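Hypothetical protein (Ruminococcus gnavus, PDB 4QAN) is of unknown function but adopts a cystatin-like fold, as a divergent member of the NTF2-like superfamily, and can bind a magnesium ion. Local coordinates at residues 47-59 with 162-174. Residues are numbered along the deposited sequence; the frame is centred on the assembly and turned at random.
Sequences LRGCAIDETALQI and VQYEKNWKIHSLK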
ATOM      1  N   LEU A  47       4.827  11.493   5.583  1.00 39.23           N
ATOM      2  CA  LEU A  47       3.874  10.401   5.756  1.00 37.36           C
ATOM      3  C   LEU A  47       2.792  10.698   6.786  1.00 36.98           C
ATOM      4  O   LEU A  47       1.617  10.422   6.557  1.00 34.16           O
ATOM      5  CB  LEU A  47       4.606   9.118   6.142  1.00 37.73           C
ATOM      6  CG  LEU A  47       5.353   8.479   4.956  1.00 37.11           C
ATOM      7  CD1 LEU A  47       6.215   7.318   5.408  1.00 35.20           C
ATOM      8  CD2 LEU A  47       4.372   8.029   3.899  1.00 38.72           C
ATOM      9  N   ARG A  48       3.206  11.257   7.915  1.00 36.89           N
ATOM     10  CA  ARG A  48       2.293  11.586   9.001  1.00 40.82           C
ATOM     11  C   ARG A  48       1.223  12.610   8.595  1.00 42.56           C
ATOM     12  O   ARG A  48       0.138  12.640   9.185  1.00 46.43           O
ATOM     13  CB  ARG A  48       3.089  12.108  10.195  1.00 41.26           C
ATOM     14  CG  ARG A  48       4.038  11.063  10.774  1.00 43.25           C
ATOM     15  CD  ARG A  48       5.258  11.706  11.411  1.00 49.47           C
ATOM     16  NE  ARG A  48       6.108  10.718  12.083  1.00 50.07           N
ATOM     17  CZ  ARG A  48       6.095  10.451  13.388  1.00 49.13           C
ATOM     18  NH1 ARG A  48       5.266  11.078  14.222  1.00 51.16           N
ATOM     19  NH2 ARG A  48       6.931   9.539  13.865  1.00 51.76           N
ATOM     20  N   GLY A  49       1.532  13.437   7.594  1.00 39.44           N
ATOM     21  CA  GLY A  49       0.590  14.404   7.062  1.00 38.59           C
ATOM     22  C   GLY A  49      -0.368  13.888   6.009  1.00 36.90           C
ATOM     23  O   GLY A  49      -1.257  14.626   5.574  1.00 36.28           O
ATOM     24  N   CYS A  50      -0.172  12.642   5.570  1.00 35.87           N
ATOM     25  CA  CYS A  50      -1.049  12.008   4.598  1.00 36.77           C
ATOM     26  C   CYS A  50      -2.208  11.295   5.287  1.00 39.00           C
ATOM     27  O   CYS A  50      -2.102  10.896   6.441  1.00 39.34           O
ATOM     28  CB  CYS A  50      -0.260  10.995   3.751  1.00 36.60           C
ATOM     29  SG  CYS A  50       1.164  11.687   2.859  1.00 39.68           S
ATOM     30  N   ALA A  51      -3.303  11.098   4.560  1.00 41.81           N
ATOM     31  CA  ALA A  51      -4.499  10.462   5.119  1.00 42.92           C
ATOM     32  C   ALA A  51      -4.450   8.932   4.954  1.00 43.52           C
ATOM     33  O   ALA A  51      -5.336   8.343   4.339  1.00 39.54           O
ATOM     34  CB  ALA A  51      -5.747  11.030   4.454  1.00 43.76           C
ATOM     35  N   ILE A  52      -3.431   8.295   5.532  1.00 41.90           N
ATOM     36  CA  ILE A  52      -3.244   6.861   5.377  1.00 38.50           C
ATOM     37  C   ILE A  52      -4.337   6.048   6.105  1.00 40.66           C
ATOM     38  O   ILE A  52      -5.031   5.245   5.468  1.00 44.82           O
ATOM     39  CB  ILE A  52      -1.821   6.402   5.785  1.00 35.11           C
ATOM     40  CG1 ILE A  52      -0.782   7.039   4.851  1.00 35.79           C
ATOM     41  CG2 ILE A  52      -1.707   4.888   5.680  1.00 30.76           C
ATOM     42  CD1 ILE A  52       0.654   6.968   5.331  1.00 33.64           C
ATOM     43  N   ASP A  53      -4.471   6.237   7.416  1.00 39.07           N
ATOM     44  CA  ASP A  53      -5.452   5.470   8.196  1.00 40.95           C
ATOM     45  C   ASP A  53      -6.892   5.908   7.901  1.00 39.82           C
ATOM     46  O   ASP A  53      -7.803   5.092   7.878  1.00 41.21           O
ATOM     47  CB  ASP A  53      -5.187   5.586   9.700  1.00 39.16           C
ATOM     48  CG  ASP A  53      -3.884   4.943  10.125  1.00 40.84           C
ATOM     49  OD1 ASP A  53      -3.434   3.972   9.487  1.00 34.58           O
ATOM     50  OD2 ASP A  53      -3.304   5.418  11.123  1.00 41.98           O
ATOM     51  N   GLU A  54      -7.089   7.197   7.677  1.00 41.17           N
ATOM     52  CA  GLU A  54      -8.429   7.740   7.513  1.00 45.40           C
ATOM     53  C   GLU A  54      -9.008   7.262   6.179  1.00 41.11           C
ATOM     54  O   GLU A  54     -10.103   6.715   6.143  1.00 40.14           O
ATOM     55  CB  GLU A  54      -8.431   9.273   7.616  1.00 46.18           C
ATOM     56  CG  GLU A  54      -7.834   9.836   8.906  1.00 47.94           C
ATOM     57  CD  GLU A  54      -6.323  10.046   8.846  1.00 46.70           C
ATOM     58  OE1 GLU A  54      -5.667   9.489   7.935  1.00 39.41           O
ATOM     59  OE2 GLU A  54      -5.797  10.787   9.712  1.00 46.29           O
ATOM     60  N   THR A  55      -8.259   7.424   5.095  1.00 43.68           N
ATOM     61  CA  THR A  55      -8.688   6.905   3.794  1.00 45.15           C
ATOM     62  C   THR A  55      -8.878   5.390   3.863  1.00 43.38           C
ATOM     63  O   THR A  55      -9.903   4.867   3.427  1.00 43.43           O
ATOM     64  CB  THR A  55      -7.683   7.253   2.684  1.00 51.42           C
ATOM     65  OG1 THR A  55      -7.545   8.676   2.587  1.00 62.08           O
ATOM     66  CG2 THR A  55      -8.125   6.695   1.333  1.00 52.89           C
ATOM     67  N   ALA A  56      -7.903   4.681   4.423  1.00 41.97           N
ATOM     68  CA  ALA A  56      -7.969   3.214   4.463  1.00 39.94           C
ATOM     69  C   ALA A  56      -9.242   2.689   5.168  1.00 39.48           C
ATOM     70  O   ALA A  56      -9.848   1.728   4.714  1.00 37.54           O
ATOM     71  CB  ALA A  56      -6.722   2.639   5.120  1.00 39.97           C
ATOM     72  N   LEU A  57      -9.651   3.340   6.248  1.00 36.73           N
ATOM     73  CA  LEU A  57     -10.847   2.927   6.996  1.00 40.01           C
ATOM     74  C   LEU A  57     -12.188   3.471   6.455  1.00 41.09           C
ATOM     75  O   LEU A  57     -13.237   2.892   6.750  1.00 38.09           O
ATOM     76  CB  LEU A  57     -10.695   3.313   8.467  1.00 43.12           C
ATOM     77  CG  LEU A  57      -9.514   2.645   9.187  1.00 46.39           C
ATOM     78  CD1 LEU A  57      -9.213   3.358  10.504  1.00 47.60           C
ATOM     79  CD2 LEU A  57      -9.786   1.168   9.413  1.00 47.25           C
ATOM     80  N   GLN A  58     -12.149   4.530   5.639  1.00 42.27           N
ATOM     81  CA  GLN A  58     -13.358   5.268   5.232  1.00 47.01           C
ATOM     82  C   GLN A  58     -13.708   5.227   3.738  1.00 44.10           C
ATOM     83  O   GLN A  58     -14.872   5.412   3.374  1.00 43.75           O
ATOM     84  CB  GLN A  58     -13.227   6.742   5.636  1.00 53.51           C
ATOM     85  CG  GLN A  58     -12.938   6.974   7.106  1.00 57.22           C
ATOM     86  CD  GLN A  58     -14.112   6.602   7.965  1.00 65.63           C
ATOM     87  OE1 GLN A  58     -15.125   7.302   7.974  1.00 80.72           O
ATOM     88  NE2 GLN A  58     -13.996   5.491   8.687  1.00 68.26           N
ATOM     89  N   ILE A  59     -12.715   5.009   2.879  1.00 42.98           N
ATOM     90  CA  ILE A  59     -12.934   5.114   1.441  1.00 43.67           C
ATOM     91  C   ILE A  59     -14.160   4.327   0.949  1.00 43.34           C
ATOM     92  O   ILE A  59     -14.380   3.192   1.354  1.00 45.14           O
ATOM     93  CB  ILE A  59     -11.679   4.716   0.627  1.00 42.95           C
ATOM     94  CG1 ILE A  59     -11.855   5.132  -0.836  1.00 42.30           C
ATOM     95  CG2 ILE A  59     -11.400   3.221   0.732  1.00 44.32           C
ATOM     96  CD1 ILE A  59     -10.557   5.311  -1.580  1.00 43.24           C
ATOM     97  N   VAL A 162      -8.106  16.559   2.610  1.00 51.36           N
ATOM     98  CA  VAL A 162      -9.340  15.905   3.038  1.00 52.83           C
ATOM     99  C   VAL A 162      -9.575  16.116   4.530  1.00 53.62           C
ATOM    100  O   VAL A 162      -8.623  16.206   5.298  1.00 55.42           O
ATOM    101  CB  VAL A 162      -9.347  14.407   2.638  1.00 51.58           C
ATOM    102  CG1 VAL A 162      -8.297  13.607   3.398  1.00 51.52           C
ATOM    103  CG2 VAL A 162     -10.731  13.810   2.828  1.00 53.85           C
ATOM    104  N   GLN A 163     -10.844  16.253   4.918  1.00 54.28           N
ATOM    105  CA  GLN A 163     -11.214  16.366   6.324  1.00 57.26           C
ATOM    106  C   GLN A 163     -12.028  15.156   6.788  1.00 59.22           C
ATOM    107  O   GLN A 163     -13.003  14.745   6.128  1.00 59.34           O
ATOM    108  CB  GLN A 163     -12.022  17.642   6.583  1.00 59.30           C
ATOM    109  CG  GLN A 163     -12.105  18.007   8.060  1.00 60.81           C
ATOM    110  CD  GLN A 163     -13.159  19.067   8.350  1.00 64.33           C
ATOM    111  OE1 GLN A 163     -14.303  18.957   7.910  1.00 63.84           O
ATOM    112  NE2 GLN A 163     -12.778  20.097   9.101  1.00 68.17           N
ATOM    113  N   TYR A 164     -11.604  14.588   7.917  1.00 57.51           N
ATOM    114  CA  TYR A 164     -12.376  13.582   8.630  1.00 58.43           C
ATOM    115  C   TYR A 164     -12.444  13.997  10.087  1.00 59.39           C
ATOM    116  O   TYR A 164     -11.422  14.331  10.680  1.00 59.99           O
ATOM    117  CB  TYR A 164     -11.718  12.213   8.561  1.00 53.58           C
ATOM    118  CG  TYR A 164     -11.578  11.606   7.190  1.00 50.34           C
ATOM    119  CD1 TYR A 164     -12.571  10.787   6.655  1.00 49.40           C
ATOM    120  CD2 TYR A 164     -10.430  11.814   6.443  1.00 47.69           C
ATOM    121  CE1 TYR A 164     -12.421  10.203   5.402  1.00 48.64           C
ATOM    122  CE2 TYR A 164     -10.275  11.244   5.193  1.00 47.03           C
ATOM    123  CZ  TYR A 164     -11.266  10.435   4.676  1.00 47.13           C
ATOM    124  OH  TYR A 164     -11.078   9.873   3.426  1.00 45.23           O
ATOM    125  N   GLU A 165     -13.646  13.957  10.653  1.00 62.84           N
ATOM    126  CA  GLU A 165     -13.882  14.309  12.055  1.00 65.08           C
ATOM    127  C   GLU A 165     -13.179  15.604  12.456  1.00 64.25           C
ATOM    128  O   GLU A 165     -12.552  15.692  13.516  1.00 66.19           O
ATOM    129  CB  GLU A 165     -13.471  13.152  12.970  1.00 67.50           C
ATOM    130  CG  GLU A 165     -14.070  11.819  12.546  1.00 70.62           C
ATOM    131  CD  GLU A 165     -14.415  10.915  13.715  1.00 75.71           C
ATOM    132  OE1 GLU A 165     -15.432  11.180  14.397  1.00 75.13           O
ATOM    133  OE2 GLU A 165     -13.681   9.923  13.935  1.00 81.74           O
ATOM    134  N   LYS A 166     -13.301  16.607  11.594  1.00 64.49           N
ATOM    135  CA  LYS A 166     -12.818  17.963  11.872  1.00 65.58           C
ATOM    136  C   LYS A 166     -11.290  18.087  11.839  1.00 63.75           C
ATOM    137  O   LYS A 166     -10.743  19.067  12.328  1.00 64.30           O
ATOM    138  CB  LYS A 166     -13.377  18.471  13.213  1.00 69.48           C
ATOM    139  CG  LYS A 166     -14.764  17.930  13.567  1.00 70.98           C
ATOM    140  CD  LYS A 166     -15.531  18.834  14.518  1.00 73.62           C
ATOM    141  CE  LYS A 166     -16.610  19.606  13.776  1.00 76.19           C
ATOM    142  NZ  LYS A 166     -17.344  20.536  14.674  1.00 81.50           N
ATOM    143  N   ASN A 167     -10.604  17.102  11.256  1.00 61.40           N
ATOM    144  CA  ASN A 167      -9.138  17.124  11.169  1.00 60.33           C
ATOM    145  C   ASN A 167      -8.678  16.929   9.742  1.00 57.01           C
ATOM    146  O   ASN A 167      -9.102  15.982   9.083  1.00 50.92           O
ATOM    147  CB  ASN A 167      -8.538  16.011  12.014  1.00 60.11           C
ATOM    148  CG  ASN A 167      -8.762  16.216  13.491  1.00 65.75           C
ATOM    149  OD1 ASN A 167      -8.829  17.348  13.977  1.00 70.12           O
ATOM    150  ND2 ASN A 167      -8.874  15.116  14.221  1.00 66.19           N
ATOM    151  N   TRP A 168      -7.794  17.802   9.276  1.00 56.79           N
ATOM    152  CA  TRP A 168      -7.355  17.771   7.881  1.00 53.93           C
ATOM    153  C   TRP A 168      -6.105  16.932   7.658  1.00 51.41           C
ATOM    154  O   TRP A 168      -5.230  16.844   8.519  1.00 46.68           O
ATOM    155  CB  TRP A 168      -7.112  19.186   7.369  1.00 55.50           C
ATOM    156  CG  TRP A 168      -8.381  19.960   7.229  1.00 57.93           C
ATOM    157  CD1 TRP A 168      -8.986  20.735   8.174  1.00 59.74           C
ATOM    158  CD2 TRP A 168      -9.210  20.018   6.068  1.00 57.80           C
ATOM    159  NE1 TRP A 168     -10.140  21.279   7.671  1.00 60.63           N
ATOM    160  CE2 TRP A 168     -10.301  20.852   6.378  1.00 59.49           C
ATOM    161  CE3 TRP A 168      -9.126  19.450   4.788  1.00 56.28           C
ATOM    162  CZ2 TRP A 168     -11.303  21.135   5.459  1.00 60.24           C
ATOM    163  CZ3 TRP A 168     -10.123  19.731   3.876  1.00 57.17           C
ATOM    164  CH2 TRP A 168     -11.200  20.566   4.217  1.00 58.99           C
ATOM    165  N   LYS A 169      -6.049  16.302   6.488  1.00 51.77           N
ATOM    166  CA  LYS A 169      -4.834  15.683   6.001  1.00 50.82           C
ATOM    167  C   LYS A 169      -4.771  15.761   4.483  1.00 48.94           C
ATOM    168  O   LYS A 169      -5.768  16.026   3.815  1.00 48.24           O
ATOM    169  CB  LYS A 169      -4.735  14.234   6.482  1.00 54.49           C
ATOM    170  CG  LYS A 169      -4.381  14.119   7.961  1.00 55.62           C
ATOM    171  CD  LYS A 169      -3.560  12.883   8.238  1.00 60.69           C
ATOM    172  CE  LYS A 169      -3.274  12.743   9.716  1.00 61.26           C
ATOM    173  NZ  LYS A 169      -2.762  11.376   9.977  1.00 63.20           N
ATOM    174  N   ILE A 170      -3.583  15.550   3.936  1.00 46.85           N
ATOM    175  CA  ILE A 170      -3.427  15.535   2.494  1.00 47.12           C
ATOM    176  C   ILE A 170      -3.784  14.154   1.973  1.00 42.34           C
ATOM    177  O   ILE A 170      -3.138  13.189   2.338  1.00 42.88           O
ATOM    178  CB  ILE A 170      -1.981  15.833   2.086  1.00 46.39           C
ATOM    179  CG1 ILE A 170      -1.555  17.209   2.604  1.00 47.91           C
ATOM    180  CG2 ILE A 170      -1.823  15.722   0.573  1.00 46.22           C
ATOM    181  CD1 ILE A 170      -2.494  18.340   2.249  1.00 52.04           C
ATOM    182  N   HIS A 171      -4.813  14.068   1.130  1.00 41.06           N
ATOM    183  CA  HIS A 171      -5.156  12.815   0.449  1.00 37.77           C
ATOM    184  C   HIS A 171      -4.227  12.551  -0.725  1.00 38.28           C
ATOM    185  O   HIS A 171      -3.897  11.392  -1.025  1.00 40.38           O
ATOM    186  CB  HIS A 171      -6.593  12.843  -0.077  1.00 37.63           C
ATOM    187  CG  HIS A 171      -6.943  11.638  -0.884  1.00 36.36           C
ATOM    188  ND1 HIS A 171      -7.023  10.378  -0.332  1.00 35.65           N
ATOM    189  CD2 HIS A 171      -7.178  11.486  -2.206  1.00 36.82           C
ATOM    190  CE1 HIS A 171      -7.315   9.502  -1.274  1.00 36.47           C
ATOM    191  NE2 HIS A 171      -7.414  10.149  -2.422  1.00 39.12           N
ATOM    192  N   SER A 172      -3.848  13.612  -1.429  1.00 38.47           N
ATOM    193  CA  SER A 172      -2.940  13.478  -2.558  1.00 39.32           C
ATOM    194  C   SER A 172      -2.099  14.717  -2.746  1.00 39.53           C
ATOM    195  O   SER A 172      -2.575  15.831  -2.533  1.00 44.35           O
ATOM    196  CB  SER A 172      -3.717  13.180  -3.835  1.00 41.65           C
ATOM    197  OG  SER A 172      -2.847  12.837  -4.898  1.00 39.23           O
ATOM    198  N   LEU A 173      -0.844  14.506  -3.128  1.00 40.14           N
ATOM    199  CA  LEU A 173       0.108  15.586  -3.417  1.00 42.78           C
ATOM    200  C   LEU A 173       0.010  16.019  -4.878  1.00 43.39           C
ATOM    201  O   LEU A 173       0.771  16.871  -5.333  1.00 40.92           O
ATOM    202  CB  LEU A 173       1.544  15.126  -3.126  1.00 44.97           C
ATOM    203  CG  LEU A 173       2.002  15.236  -1.673  1.00 50.55           C
ATOM    204  CD1 LEU A 173       1.409  14.136  -0.795  1.00 48.89           C
ATOM    205  CD2 LEU A 173       3.521  15.203  -1.634  1.00 54.20           C
ATOM    206  N   LYS A 174      -0.896  15.366  -5.603  1.00 45.07           N
ATOM    207  CA  LYS A 174      -1.231  15.696  -6.970  1.00 45.10           C
ATOM    208  C   LYS A 174      -2.756  15.712  -7.120  1.00 46.06           C
ATOM    209  O   LYS A 174      -3.478  14.997  -6.423  1.00 48.33           O
ATOM    210  CB  LYS A 174      -0.596  14.678  -7.910  1.00 45.56           C
ATOM    211  CG  LYS A 174       0.915  14.638  -7.766  1.00 47.79           C
ATOM    212  CD  LYS A 174       1.581  13.923  -8.928  1.00 49.40           C
ATOM    213  CE  LYS A 174       1.403  12.425  -8.858  1.00 48.28           C
ATOM    214  NZ  LYS A 174       1.696  11.808 -10.174  1.00 50.60           N
TER
HETATM  215  O   HOH W   1      -3.177   8.563   8.539  1.00 42.62           O
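Tyr164 sets CG opposite its own carbonyl carbon (chi1 -63°), which turns one face of its ring to the methylene CB of Glu54, 3.9 Å from the ring centroid, in a CH-pi contact. The Glu54 chain, its CG likewise anti to the carbonyl carbon, then bends at chi2 (87°) and brings its carboxylate to Lys169, where OE2 forms a salt bridge with NZ at 3.1 Å. One turn further along helix 52-58, CB of Gln58 lies 3.6 Å from CE1 of Tyr164, so a broad flat side chain suits this place against two successive turns of the helix, while its OH gives a hydrogen bond to the backbone O of Leu136. Replacing Tyr164 by an alanine is likely to open a gap beside Glu54 and Gln58 and leave Leu136 O without this partner. Lys169 is long enough to run past the loop before the helix, and its NZ also makes a weak bond to Arg48 O; a water taking a weak bond from NZ donates to Glu54 OE1 and accepts from Asp53 N.

Nearer the start of the helix, the backbones form a single bridge between Cys50 and Ile170: Ile170 N gives a nearly straight bond to Gly49 O (3.0 Å), and Ala51 N bonds Ile170 O. Small Ala51, the helix N-cap residue, fits its CB against Val162 CG1 at 3.8 Å. Thr55 OG1 donates to Ala51 O on a lone pair and accepts a weak bond from His171 ND1, joining the helix to the corner of the chain at His171.

The axis of helix 52-58 runs at 72° to that of strand segment 162-164, and the helix rests on the antiparallel hairpin of strands 153-164 and 167-172, with helix 87-108 touching Cys50 and Thr55, and helix 27-39 packing on Cys50 and Ile170.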